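Long-range contact in putative Acetyltransferase (Pyrococcus horikoshii, PDB 3DDD), which binds coenzyme A and probably transfers acyl groups, as a putative acetyltransferase of the GNAT type: residues L197-Y209 with V217-A231. Sequence-based numbering, arbitrary orientation.
Sequences LLCAENEGFGLVY and VADSPRVAEKILLKA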
loop_
_atom_site.group_PDB
_atom_site.type_symbol
_atom_site.label_atom_id
_atom_site.label_comp_id
_atom_site.label_asym_id
_atom_site.label_seq_id
_atom_site.Cartn_x
_atom_site.Cartn_y
_atom_site.Cartn_z
ATOM N N LEU A 197 -6.617 14.220 -8.061
ATOM C CA LEU A 197 -6.484 14.786 -6.731
ATOM C C LEU A 197 -7.673 15.732 -6.457
ATOM O O LEU A 197 -7.835 16.786 -7.090
ATOM C CB LEU A 197 -5.125 15.468 -6.578
ATOM C CG LEU A 197 -4.820 16.170 -5.253
ATOM C CD1 LEU A 197 -4.680 15.183 -4.097
ATOM C CD2 LEU A 197 -3.588 17.028 -5.416
ATOM N N LEU A 198 -8.515 15.338 -5.511
ATOM C CA LEU A 198 -9.702 16.111 -5.176
ATOM C C LEU A 198 -9.420 16.852 -3.889
ATOM O O LEU A 198 -8.884 16.272 -2.970
ATOM C CB LEU A 198 -10.911 15.198 -5.017
ATOM C CG LEU A 198 -11.264 14.294 -6.204
ATOM C CD1 LEU A 198 -12.495 13.448 -5.852
ATOM C CD2 LEU A 198 -11.510 15.102 -7.489
ATOM N N CYS A 199 -9.777 18.133 -3.843
ATOM C CA CYS A 199 -9.462 19.003 -2.742
ATOM C C CYS A 199 -10.713 19.761 -2.325
ATOM O O CYS A 199 -11.479 20.213 -3.175
ATOM C CB CYS A 199 -8.388 20.011 -3.178
ATOM S SG CYS A 199 -6.739 19.289 -3.628
ATOM N N ALA A 200 -10.908 19.902 -1.016
ATOM C CA ALA A 200 -12.042 20.639 -0.465
ATOM C C ALA A 200 -11.463 21.749 0.352
ATOM O O ALA A 200 -10.638 21.492 1.220
ATOM C CB ALA A 200 -12.874 19.768 0.420
ATOM N N GLU A 201 -11.891 22.983 0.077
ATOM C CA GLU A 201 -11.490 24.126 0.885
ATOM C C GLU A 201 -9.950 24.052 0.871
ATOM O O GLU A 201 -9.359 23.696 -0.195
ATOM C CB GLU A 201 -12.204 24.019 2.260
ATOM C CG GLU A 201 -13.747 24.224 2.068
ATOM C CD GLU A 201 -14.693 23.479 3.044
ATOM O OE1 GLU A 201 -14.440 23.492 4.273
ATOM O OE2 GLU A 201 -15.721 22.909 2.563
ATOM N N ASN A 202 -9.293 24.348 1.989
ATOM C CA ASN A 202 -7.899 23.911 2.146
ATOM C C ASN A 202 -7.770 22.993 3.352
ATOM O O ASN A 202 -6.795 23.061 4.098
ATOM C CB ASN A 202 -6.953 25.104 2.279
ATOM C CG ASN A 202 -6.734 25.839 0.957
ATOM O OD1 ASN A 202 -7.515 25.690 0.005
ATOM N ND2 ASN A 202 -5.661 26.645 0.898
ATOM N N GLU A 203 -8.761 22.123 3.526
ATOM C CA GLU A 203 -8.930 21.325 4.745
ATOM C C GLU A 203 -8.954 19.828 4.482
ATOM O O GLU A 203 -9.097 19.045 5.412
ATOM C CB GLU A 203 -10.249 21.687 5.438
ATOM C CG GLU A 203 -10.389 23.112 5.986
ATOM C CD GLU A 203 -11.795 23.349 6.563
ATOM O OE1 GLU A 203 -12.405 22.377 7.087
ATOM O OE2 GLU A 203 -12.289 24.498 6.492
ATOM N N GLY A 204 -8.847 19.411 3.223
ATOM C CA GLY A 204 -8.823 17.996 2.955
ATOM C C GLY A 204 -8.577 17.653 1.518
ATOM O O GLY A 204 -8.741 18.489 0.654
ATOM N N PHE A 205 -8.145 16.419 1.288
ATOM C CA PHE A 205 -7.935 15.901 -0.055
ATOM C C PHE A 205 -8.172 14.396 -0.107
ATOM O O PHE A 205 -8.053 13.689 0.908
ATOM C CB PHE A 205 -6.522 16.236 -0.597
ATOM C CG PHE A 205 -5.440 15.318 -0.095
ATOM C CD1 PHE A 205 -5.116 14.162 -0.784
ATOM C CD2 PHE A 205 -4.732 15.623 1.069
ATOM C CE1 PHE A 205 -4.147 13.321 -0.333
ATOM C CE2 PHE A 205 -3.751 14.783 1.545
ATOM C CZ PHE A 205 -3.455 13.623 0.857
ATOM N N GLY A 206 -8.503 13.933 -1.307
ATOM C CA GLY A 206 -8.547 12.521 -1.623
ATOM C C GLY A 206 -7.951 12.258 -2.995
ATOM O O GLY A 206 -8.048 13.104 -3.894
ATOM N N LEU A 207 -7.308 11.095 -3.143
ATOM C CA LEU A 207 -6.715 10.703 -4.417
ATOM C C LEU A 207 -7.536 9.558 -4.974
ATOM O O LEU A 207 -7.800 8.621 -4.273
ATOM C CB LEU A 207 -5.267 10.282 -4.230
ATOM C CG LEU A 207 -4.483 9.949 -5.504
ATOM C CD1 LEU A 207 -4.198 11.211 -6.321
ATOM C CD2 LEU A 207 -3.189 9.251 -5.074
ATOM N N VAL A 208 -7.997 9.676 -6.211
ATOM C CA VAL A 208 -8.857 8.667 -6.808
ATOM C C VAL A 208 -8.108 8.075 -7.984
ATOM O O VAL A 208 -7.735 8.791 -8.904
ATOM C CB VAL A 208 -10.220 9.267 -7.266
ATOM C CG1 VAL A 208 -11.096 8.200 -7.905
ATOM C CG2 VAL A 208 -10.926 9.869 -6.105
ATOM N N TYR A 209 -7.870 6.767 -7.923
ATOM C CA TYR A 209 -7.191 6.047 -8.961
ATOM C C TYR A 209 -7.973 4.792 -9.225
ATOM O O TYR A 209 -8.148 3.993 -8.312
ATOM C CB TYR A 209 -5.761 5.678 -8.508
ATOM C CG TYR A 209 -5.025 4.869 -9.556
ATOM C CD1 TYR A 209 -4.742 5.410 -10.821
ATOM C CD2 TYR A 209 -4.639 3.561 -9.307
ATOM C CE1 TYR A 209 -4.062 4.670 -11.777
ATOM C CE2 TYR A 209 -3.990 2.816 -10.267
ATOM C CZ TYR A 209 -3.681 3.377 -11.487
ATOM O OH TYR A 209 -3.053 2.585 -12.425
ATOM N N VAL A 217 -7.557 12.320 3.472
ATOM C CA VAL A 217 -7.149 13.096 4.645
ATOM C C VAL A 217 -8.028 14.354 4.749
ATOM O O VAL A 217 -8.237 15.042 3.744
ATOM C CB VAL A 217 -5.652 13.487 4.579
ATOM C CG1 VAL A 217 -5.212 14.272 5.845
ATOM C CG2 VAL A 217 -4.802 12.227 4.418
ATOM N N ALA A 218 -8.591 14.601 5.931
ATOM C CA ALA A 218 -9.483 15.761 6.159
ATOM C C ALA A 218 -9.425 16.253 7.592
ATOM O O ALA A 218 -9.427 15.448 8.522
ATOM C CB ALA A 218 -10.928 15.424 5.816
ATOM N N ASP A 219 -9.415 17.576 7.760
ATOM C CA ASP A 219 -9.463 18.215 9.089
ATOM C C ASP A 219 -10.790 18.024 9.815
ATOM O O ASP A 219 -10.838 18.229 11.031
ATOM C CB ASP A 219 -9.218 19.739 8.991
ATOM C CG ASP A 219 -7.728 20.122 8.999
ATOM O OD1 ASP A 219 -6.869 19.353 9.512
ATOM O OD2 ASP A 219 -7.419 21.237 8.498
ATOM N N SER A 220 -11.867 17.700 9.091
ATOM C CA SER A 220 -13.151 17.364 9.733
ATOM C C SER A 220 -13.925 16.283 9.003
ATOM O O SER A 220 -13.733 16.068 7.815
ATOM C CB SER A 220 -14.052 18.599 9.877
ATOM O OG SER A 220 -14.423 19.123 8.625
ATOM N N PRO A 221 -14.811 15.587 9.719
ATOM C CA PRO A 221 -15.671 14.629 9.044
ATOM C C PRO A 221 -16.515 15.222 7.937
ATOM O O PRO A 221 -16.761 14.534 6.944
ATOM C CB PRO A 221 -16.562 14.106 10.169
ATOM C CG PRO A 221 -15.710 14.279 11.414
ATOM C CD PRO A 221 -15.024 15.589 11.182
ATOM N N ARG A 222 -16.975 16.467 8.083
ATOM C CA ARG A 222 -17.803 17.050 7.023
ATOM C C ARG A 222 -17.018 17.285 5.740
ATOM O O ARG A 222 -17.548 17.041 4.680
ATOM C CB ARG A 222 -18.569 18.309 7.436
ATOM C CG ARG A 222 -17.755 19.433 7.984
ATOM C CD ARG A 222 -18.569 20.761 7.973
ATOM N NE ARG A 222 -18.430 21.397 6.671
ATOM C CZ ARG A 222 -17.393 22.143 6.295
ATOM N NH1 ARG A 222 -16.376 22.392 7.124
ATOM N NH2 ARG A 222 -17.376 22.647 5.071
ATOM N N VAL A 223 -15.770 17.732 5.836
ATOM C CA VAL A 223 -14.920 17.865 4.658
ATOM C C VAL A 223 -14.590 16.492 4.045
ATOM O O VAL A 223 -14.672 16.330 2.812
ATOM C CB VAL A 223 -13.668 18.709 4.949
ATOM C CG1 VAL A 223 -12.631 18.527 3.879
ATOM C CG2 VAL A 223 -14.073 20.212 5.064
ATOM N N ALA A 224 -14.264 15.499 4.876
ATOM C CA ALA A 224 -14.025 14.117 4.364
ATOM C C ALA A 224 -15.243 13.622 3.602
ATOM O O ALA A 224 -15.098 13.016 2.525
ATOM C CB ALA A 224 -13.683 13.140 5.473
ATOM N N GLU A 225 -16.442 13.864 4.139
ATOM C CA GLU A 225 -17.654 13.440 3.434
ATOM C C GLU A 225 -17.780 14.090 2.054
ATOM O O GLU A 225 -18.042 13.388 1.090
ATOM C CB GLU A 225 -18.911 13.691 4.253
ATOM C CG GLU A 225 -20.167 13.180 3.568
ATOM C CD GLU A 225 -21.422 13.596 4.294
ATOM O OE1 GLU A 225 -21.862 12.856 5.195
ATOM O OE2 GLU A 225 -21.964 14.668 3.957
ATOM N N LYS A 226 -17.609 15.412 1.968
ATOM C CA LYS A 226 -17.665 16.139 0.679
ATOM C C LYS A 226 -16.743 15.463 -0.327
ATOM O O LYS A 226 -17.122 15.222 -1.471
ATOM C CB LYS A 226 -17.170 17.598 0.778
ATOM C CG LYS A 226 -17.893 18.505 1.713
ATOM C CD LYS A 226 -17.276 19.931 1.701
ATOM C CE LYS A 226 -18.083 20.902 0.852
ATOM N NZ LYS A 226 -17.224 21.981 0.300
ATOM N N ILE A 227 -15.505 15.200 0.091
ATOM C CA ILE A 227 -14.535 14.582 -0.825
ATOM C C ILE A 227 -15.025 13.174 -1.210
ATOM O O ILE A 227 -15.057 12.822 -2.387
ATOM C CB ILE A 227 -13.119 14.563 -0.245
ATOM C CG1 ILE A 227 -12.618 15.995 -0.035
ATOM C CG2 ILE A 227 -12.149 13.761 -1.154
ATOM C CD1 ILE A 227 -11.437 16.071 0.934
ATOM N N LEU A 228 -15.465 12.387 -0.230
ATOM C CA LEU A 228 -15.833 11.020 -0.540
ATOM C C LEU A 228 -17.018 10.955 -1.508
ATOM O O LEU A 228 -17.014 10.131 -2.418
ATOM C CB LEU A 228 -16.062 10.196 0.722
ATOM C CG LEU A 228 -16.131 8.688 0.516
ATOM C CD1 LEU A 228 -14.989 8.179 -0.337
ATOM C CD2 LEU A 228 -16.210 7.976 1.865
ATOM N N LEU A 229 -18.010 11.824 -1.331
ATOM C CA LEU A 229 -19.161 11.867 -2.243
ATOM C C LEU A 229 -18.735 12.172 -3.681
ATOM O O LEU A 229 -19.230 11.551 -4.607
ATOM C CB LEU A 229 -20.204 12.910 -1.796
ATOM C CG LEU A 229 -21.004 12.719 -0.515
ATOM C CD1 LEU A 229 -21.766 14.034 -0.236
ATOM C CD2 LEU A 229 -21.973 11.563 -0.587
ATOM N N LYS A 230 -17.859 13.153 -3.859
ATOM C CA LYS A 230 -17.328 13.514 -5.178
ATOM C C LYS A 230 -16.455 12.392 -5.784
ATOM O O LYS A 230 -16.463 12.162 -6.995
ATOM C CB LYS A 230 -16.536 14.827 -5.086
ATOM C CG LYS A 230 -15.945 15.366 -6.404
ATOM C CD LYS A 230 -16.996 15.653 -7.477
ATOM C CE LYS A 230 -17.869 16.841 -7.117
ATOM N NZ LYS A 230 -19.123 17.001 -7.947
ATOM N N ALA A 231 -15.723 11.698 -4.929
ATOM C CA ALA A 231 -14.895 10.566 -5.336
ATOM C C ALA A 231 -15.774 9.460 -5.867
ATOM O O ALA A 231 -15.449 8.835 -6.871
ATOM C CB ALA A 231 -14.021 10.069 -4.160
#
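I227 and V223 pack helix 221-231 against the hairpin of strands 197-200 and 204-209, part of the alpha/beta layering of the second GNAT domain, away from the coenzyme A site. The helix runs 30° from strand 204-209, their axes 8.1 Å apart at closest approach. Apolar contacts follow the helix along the sheet. I227 CD1 lies 3.3 Å from G204 C, and its CG2 meets G206; these two glycines let the isoleucine rest directly on the strand backbone. A200 CB sits against V223 CG1 and I227 CG1, and A231 CB is met by V208 CG2 at 3.7 Å and by L198 CD1. On the other face of the sheet, F205 and V217 lie side by side, CE2 against CB, near helix 169-179.

Strand 204-209 pairs antiparallel with 217-218: F205 and V217 form a hydrogen-bonded pair, and D219 N donates to E203 O (2.8 Å), carrying the pairing up to the helix start. There S220 OG caps the helix by a weak bond from V223 N. A classic beta bulge sets E203 and G204 opposite A200.

Charges close the hairpin end. R222 NH2 forms a salt bridge with E201 (OE2 3.0 Å, hydrogen bond to OE1 3.2 Å), carboxylate and guanidinium planes 13° apart; E203 OE1 adds a long one to R222. K226 NZ, also weakly bonded to E159 O, reaches E201 OE2 at 2.9 Å, nearly along the C-O axis.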